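Local structure of FrpC operon protein (Neisseria meningitidis, 5EDF) at residues A[2-7]-A[54-59]; A[17-22]-A[47-52]. The protein is an iron-regulated meningococcal protein of novel fold, FrpD, which binds the RTX protein FrpC and may take part in adhesion. All blocks are in the same frame, centred on the assembly; numbering follows the deposited sequence.

Interaction 1 (A[2-7]-A[54-59]); sequences EQTSFN and DAYSIN
E2 and Y56 carry most of this contact, in which the extended N-terminal end of the chain lies against the short edge strand 56-57 of a three-stranded mixed sheet. The strand is held to its sheet neighbour by backbone hydrogen bonds from Y56 to T20 and D22; what residues 2-7 add is a bridge made by one carboxylate and one phenol at two separate points, rather than a further strand pairing. The case illustrates how an irregular terminus can be fixed by a few polar anchors.

The first anchor is E2, whose two carboxylate oxygens are shared between the backbone and the side chain of S57. Its chain leaves the backbone with CG anti to the carbonyl carbon (chi1 -66°) and then bends at chi2, which brings the carboxylate over the backbone of Y56 and S57. OE1 of E2 accepts the backbone N of S57 at 2.9 Å, on its syn side and somewhat out of the carboxylate plane, with an N-H...O angle of 166°. OE2 of E2 receives the hydroxyl OG of S57, also at 2.9 Å, but from well above the plane.

At the other end, the Y56 ring reaches along residues 3-5. CA of T4 sits at the ring edge, in its plane, while the carbonyl O of Q3 approaches CE1 of Y56 obliquely at 3.5 Å. The T4 side chain runs roughly perpendicular to that of the tyrosine. The phenol oxygen ties together two backbone groups: it hydrogen-bonds to the carbonyl of S48 in the adjoining loop, and Y56 OH also accepts the amide N of S5 at 3.1 Å, with an N-H...O angle of 155°.

Interaction 2 (A[17-22]-A[47-52]); sequences HTVTFD and LSDTPG
The side chains of D49 and V19 lie alongside each other, running opposite ways, where the loop 47-52 meets strand 18-23, the central strand of the three-stranded mixed sheet, at a steep angle. A chi1 of -67° sets CG of D49 beside its own backbone N and turns the carboxylate to the strand, where OD1 accepts the amide N of T20 at 2.9 Å through its syn lone pair, nearly straight at 167°. The same OD1 lies 3.3 Å from CA of V19.

L47 arrives beside this polar anchor. Its side chain lies across that of V19, nearly square to it, with CD2 of L47 3.9 Å from CG1 of V19; F21 points at it from the far side, and its CZ touches the same methyl obliquely.

Three waters complete the junction. One joins the carbonyl of T18 to the amide of D49, a second links OD2 of D49 with the hydroxyls of T18 and T20, and a third donates to both OD1 of D49 and the carbonyl of T20. With an amide and two waters donating to its carboxylate, D49 is probably favoured in its charged form, even beside the apolar cluster.

In the fold
In sequence, interaction 2 falls inside the loop that interaction 1 closes, and their centres lie only 6 Å apart, 22 to 23 Å from the centre of the chain. The two share one small sheet, in which strands 18-23 and 56-57 are parallel neighbours. A polar tie joins them directly: OG of S5 lies 2.7 Å from OG1 of T50 in a probable hydrogen bond. Packing adds CD2 of Y56 at 3.5 Å from CG1 of V19 and O of S5 at 3.5 Å from CD1 of L47. The side chains of T4 and L47 each come within about 4 Å of a bound pentaethylene glycol, probably carried over from crystallisation, and those of T4 and F21 lie about 7 Å from a bound sodium ion.

Interaction 1 (A[2-7]-A[54-59])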
loop_
_atom_site.group_PDB
_atom_site.type_symbol
_atom_site.label_atom_id
_atom_site.label_comp_id
_atom_site.label_asym_id
_atom_site.label_seq_id
_atom_site.Cartn_x
_atom_site.Cartn_y
_atom_site.Cartn_z
ATOM N N GLU A 2 3.968 26.293 -10.686
ATOM C CA GLU A 2 4.920 25.462 -9.887
ATOM C C GLU A 2 6.010 24.807 -10.749
ATOM O O GLU A 2 5.801 24.520 -11.934
ATOM C CB GLU A 2 4.162 24.400 -9.078
ATOM C CG GLU A 2 3.249 25.003 -7.987
ATOM C CD GLU A 2 3.180 24.162 -6.720
ATOM O OE1 GLU A 2 3.410 22.939 -6.810
ATOM O OE2 GLU A 2 2.895 24.734 -5.637
ATOM N N GLN A 3 7.167 24.576 -10.130
ATOM C CA GLN A 3 8.363 24.110 -10.825
ATOM C C GLN A 3 8.907 22.843 -10.161
ATOM O O GLN A 3 8.997 22.766 -8.931
ATOM C CB GLN A 3 9.456 25.185 -10.788
ATOM C CG GLN A 3 9.141 26.471 -11.557
ATOM C CD GLN A 3 10.297 27.482 -11.533
ATOM O OE1 GLN A 3 11.473 27.108 -11.456
ATOM N NE2 GLN A 3 9.957 28.768 -11.611
ATOM N N THR A 4 9.322 21.868 -10.972
ATOM C CA THR A 4 9.844 20.602 -10.450
ATOM C C THR A 4 11.351 20.631 -10.508
ATOM O O THR A 4 11.935 21.252 -11.409
ATOM C CB THR A 4 9.306 19.385 -11.247
ATOM O OG1 THR A 4 7.873 19.411 -11.248
ATOM C CG2 THR A 4 9.759 18.071 -10.637
ATOM N N SER A 5 11.975 20.005 -9.520
ATOM C CA SER A 5 13.417 19.899 -9.397
ATOM C C SER A 5 13.770 18.475 -8.991
ATOM O O SER A 5 13.057 17.870 -8.180
ATOM C CB SER A 5 13.947 20.867 -8.325
ATOM O OG SER A 5 13.491 22.193 -8.543
ATOM N N PHE A 6 14.889 17.978 -9.506
ATOM C CA PHE A 6 15.391 16.663 -9.154
ATOM C C PHE A 6 16.860 16.788 -8.704
ATOM O O PHE A 6 17.763 16.137 -9.237
ATOM C CB PHE A 6 15.258 15.710 -10.334
ATOM C CG PHE A 6 13.854 15.504 -10.801
ATOM C CD1 PHE A 6 13.083 14.460 -10.318
ATOM C CD2 PHE A 6 13.304 16.361 -11.736
ATOM C CE1 PHE A 6 11.782 14.283 -10.755
ATOM C CE2 PHE A 6 11.999 16.196 -12.172
ATOM C CZ PHE A 6 11.244 15.146 -11.689
ATOM N N ASN A 7 17.076 17.643 -7.718
ATOM C CA ASN A 7 18.422 18.036 -7.300
ATOM C C ASN A 7 19.037 17.154 -6.217
ATOM O O ASN A 7 20.161 17.413 -5.786
ATOM C CB ASN A 7 18.431 19.479 -6.723
ATOM C CG ASN A 7 17.924 20.541 -7.694
ATOM O OD1 ASN A 7 18.123 20.431 -8.897
ATOM N ND2 ASN A 7 17.284 21.600 -7.150
ATOM N N ASP A 54 7.124 26.730 -1.576
ATOM C CA ASP A 54 6.976 26.222 -0.234
ATOM C C ASP A 54 6.726 24.705 -0.227
ATOM O O ASP A 54 7.158 23.989 0.668
ATOM C CB ASP A 54 5.826 26.982 0.483
ATOM C CG ASP A 54 6.019 28.538 0.511
ATOM O OD1 ASP A 54 6.958 29.114 -0.106
ATOM O OD2 ASP A 54 5.175 29.222 1.144
ATOM N N ALA A 55 6.046 24.190 -1.255
ATOM C CA ALA A 55 5.669 22.787 -1.328
ATOM C C ALA A 55 5.244 22.461 -2.747
ATOM O O ALA A 55 4.909 23.366 -3.520
ATOM C CB ALA A 55 4.513 22.526 -0.373
ATOM N N TYR A 56 5.239 21.170 -3.081
ATOM C CA TYR A 56 4.562 20.687 -4.299
ATOM C C TYR A 56 3.060 20.563 -4.016
ATOM O O TYR A 56 2.654 19.753 -3.191
ATOM C CB TYR A 56 5.112 19.337 -4.741
ATOM C CG TYR A 56 6.474 19.404 -5.340
ATOM C CD1 TYR A 56 6.679 19.868 -6.619
ATOM C CD2 TYR A 56 7.566 18.966 -4.632
ATOM C CE1 TYR A 56 7.967 19.935 -7.166
ATOM C CE2 TYR A 56 8.853 19.028 -5.171
ATOM C CZ TYR A 56 9.034 19.488 -6.433
ATOM O OH TYR A 56 10.292 19.511 -6.963
ATOM N N SER A 57 2.255 21.356 -4.718
ATOM C CA SER A 57 0.789 21.297 -4.618
ATOM C C SER A 57 0.279 20.168 -5.486
ATOM O O SER A 57 0.476 20.173 -6.700
ATOM C CB SER A 57 0.173 22.615 -5.083
ATOM O OG SER A 57 0.522 23.683 -4.236
ATOM N N ILE A 58 -0.330 19.152 -4.879
ATOM C CA ILE A 58 -0.706 17.936 -5.602
ATOM C C ILE A 58 -2.096 17.478 -5.175
ATOM O O ILE A 58 -2.645 18.003 -4.210
ATOM C CB ILE A 58 0.319 16.810 -5.352
ATOM C CG1 ILE A 58 0.568 16.568 -3.851
ATOM C CG2 ILE A 58 1.694 17.201 -5.877
ATOM C CD1 ILE A 58 -0.490 16.032 -3.141
ATOM N N ASN A 59 -2.685 16.588 -5.948
ATOM C CA ASN A 59 -3.914 15.885 -5.580
ATOM C C ASN A 59 -3.664 14.478 -5.082
ATOM O O ASN A 59 -4.507 13.915 -4.407
ATOM C CB ASN A 59 -4.867 15.790 -6.792
ATOM C CG ASN A 59 -5.273 17.140 -7.337
ATOM O OD1 ASN A 59 -5.385 17.312 -8.547
ATOM N ND2 ASN A 59 -5.504 18.091 -6.452
#

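Interaction 2 (A[17-22]-A[47-52])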
loop_
_atom_site.group_PDB
_atom_site.type_symbol
_atom_site.label_atom_id
_atom_site.label_comp_id
_atom_site.label_asym_id
_atom_site.label_seq_id
_atom_site.Cartn_x
_atom_site.Cartn_y
_atom_site.Cartn_z
ATOM N N HIS A 17 17.032 13.204 2.814
ATOM C CA HIS A 17 16.270 14.350 2.406
ATOM C C HIS A 17 14.817 14.029 2.491
ATOM O O HIS A 17 14.437 12.840 2.492
ATOM C CB HIS A 17 16.574 14.692 0.940
ATOM C CG HIS A 17 17.957 15.162 0.734
ATOM N ND1 HIS A 17 18.324 16.447 1.061
ATOM C CD2 HIS A 17 19.059 14.539 0.276
ATOM C CE1 HIS A 17 19.610 16.598 0.794
ATOM N NE2 HIS A 17 20.084 15.463 0.309
ATOM N N THR A 18 14.016 15.067 2.603
ATOM C CA THR A 18 12.573 14.962 2.517
ATOM C C THR A 18 12.074 15.855 1.388
ATOM O O THR A 18 12.753 16.801 0.961
ATOM C CB THR A 18 11.904 15.359 3.807
ATOM O OG1 THR A 18 12.229 16.725 4.100
ATOM C CG2 THR A 18 12.339 14.489 5.012
ATOM N N VAL A 19 10.858 15.588 0.941
ATOM C CA VAL A 19 10.134 16.472 0.042
ATOM C C VAL A 19 8.798 16.848 0.709
ATOM O O VAL A 19 8.083 15.963 1.204
ATOM C CB VAL A 19 9.926 15.868 -1.350
ATOM C CG1 VAL A 19 9.113 16.823 -2.281
ATOM C CG2 VAL A 19 11.280 15.500 -1.972
ATOM N N THR A 20 8.441 18.124 0.650
ATOM C CA THR A 20 7.214 18.635 1.202
ATOM C C THR A 20 6.132 18.783 0.128
ATOM O O THR A 20 6.355 19.366 -0.943
ATOM C CB THR A 20 7.444 19.947 1.914
ATOM O OG1 THR A 20 8.414 19.755 2.954
ATOM C CG2 THR A 20 6.140 20.505 2.486
ATOM N N PHE A 21 4.960 18.217 0.424
ATOM C CA PHE A 21 3.792 18.216 -0.435
ATOM C C PHE A 21 2.666 18.948 0.273
ATOM O O PHE A 21 2.650 19.024 1.468
ATOM C CB PHE A 21 3.366 16.798 -0.703
ATOM C CG PHE A 21 4.355 16.009 -1.516
ATOM C CD1 PHE A 21 4.296 16.004 -2.894
ATOM C CD2 PHE A 21 5.345 15.262 -0.895
ATOM C CE1 PHE A 21 5.195 15.264 -3.663
ATOM C CE2 PHE A 21 6.222 14.505 -1.649
ATOM C CZ PHE A 21 6.159 14.528 -3.032
ATOM N N ASP A 22 1.758 19.509 -0.517
ATOM C CA ASP A 22 0.618 20.246 0.008
ATOM C C ASP A 22 -0.654 19.802 -0.681
ATOM O O ASP A 22 -0.730 19.848 -1.896
ATOM C CB ASP A 22 0.792 21.768 -0.165
ATOM C CG ASP A 22 -0.363 22.529 0.367
ATOM O OD1 ASP A 22 -0.434 22.707 1.600
ATOM O OD2 ASP A 22 -1.213 22.921 -0.449
ATOM N N LEU A 47 13.786 13.623 -6.798
ATOM C CA LEU A 47 12.915 14.763 -6.518
ATOM C C LEU A 47 13.448 15.523 -5.322
ATOM O O LEU A 47 13.819 14.932 -4.299
ATOM C CB LEU A 47 11.479 14.319 -6.188
ATOM C CG LEU A 47 10.415 15.414 -6.162
ATOM C CD1 LEU A 47 10.191 15.955 -7.556
ATOM C CD2 LEU A 47 9.124 14.857 -5.600
ATOM N N SER A 48 13.438 16.852 -5.436
ATOM C CA SER A 48 13.850 17.721 -4.353
ATOM C C SER A 48 12.869 18.857 -4.156
ATOM O O SER A 48 12.208 19.270 -5.102
ATOM C CB SER A 48 15.218 18.322 -4.679
ATOM O OG SER A 48 15.279 18.936 -5.966
ATOM N N ASP A 49 12.797 19.399 -2.946
ATOM C CA ASP A 49 12.124 20.691 -2.729
ATOM C C ASP A 49 12.744 21.711 -3.718
ATOM O O ASP A 49 13.957 21.753 -3.936
ATOM C CB ASP A 49 12.347 21.146 -1.292
ATOM C CG ASP A 49 11.673 20.263 -0.268
ATOM O OD1 ASP A 49 10.577 19.739 -0.541
ATOM O OD2 ASP A 49 12.204 20.161 0.847
ATOM N N THR A 50 11.895 22.534 -4.318
ATOM C CA THR A 50 12.336 23.516 -5.294
ATOM C C THR A 50 12.466 24.897 -4.635
ATOM O O THR A 50 11.518 25.359 -4.011
ATOM C CB THR A 50 11.345 23.632 -6.430
ATOM O OG1 THR A 50 11.257 22.350 -7.103
ATOM C CG2 THR A 50 11.769 24.707 -7.431
ATOM N N PRO A 51 13.625 25.515 -4.734
ATOM C CA PRO A 51 13.813 26.854 -4.169
ATOM C C PRO A 51 12.697 27.778 -4.611
ATOM O O PRO A 51 12.263 27.721 -5.760
ATOM C CB PRO A 51 15.160 27.295 -4.735
ATOM C CG PRO A 51 15.903 26.013 -4.892
ATOM C CD PRO A 51 14.891 25.015 -5.318
ATOM N N GLY A 52 12.248 28.624 -3.684
ATOM C CA GLY A 52 11.196 29.573 -3.910
ATOM C C GLY A 52 9.788 29.046 -3.837
ATOM O O GLY A 52 8.855 29.844 -3.944
HETATM O O HOH W 1 14.390 17.939 -0.959
HETATM O O HOH W 2 10.996 18.799 2.801
HETATM O O HOH W 3 8.480 20.963 -1.846
#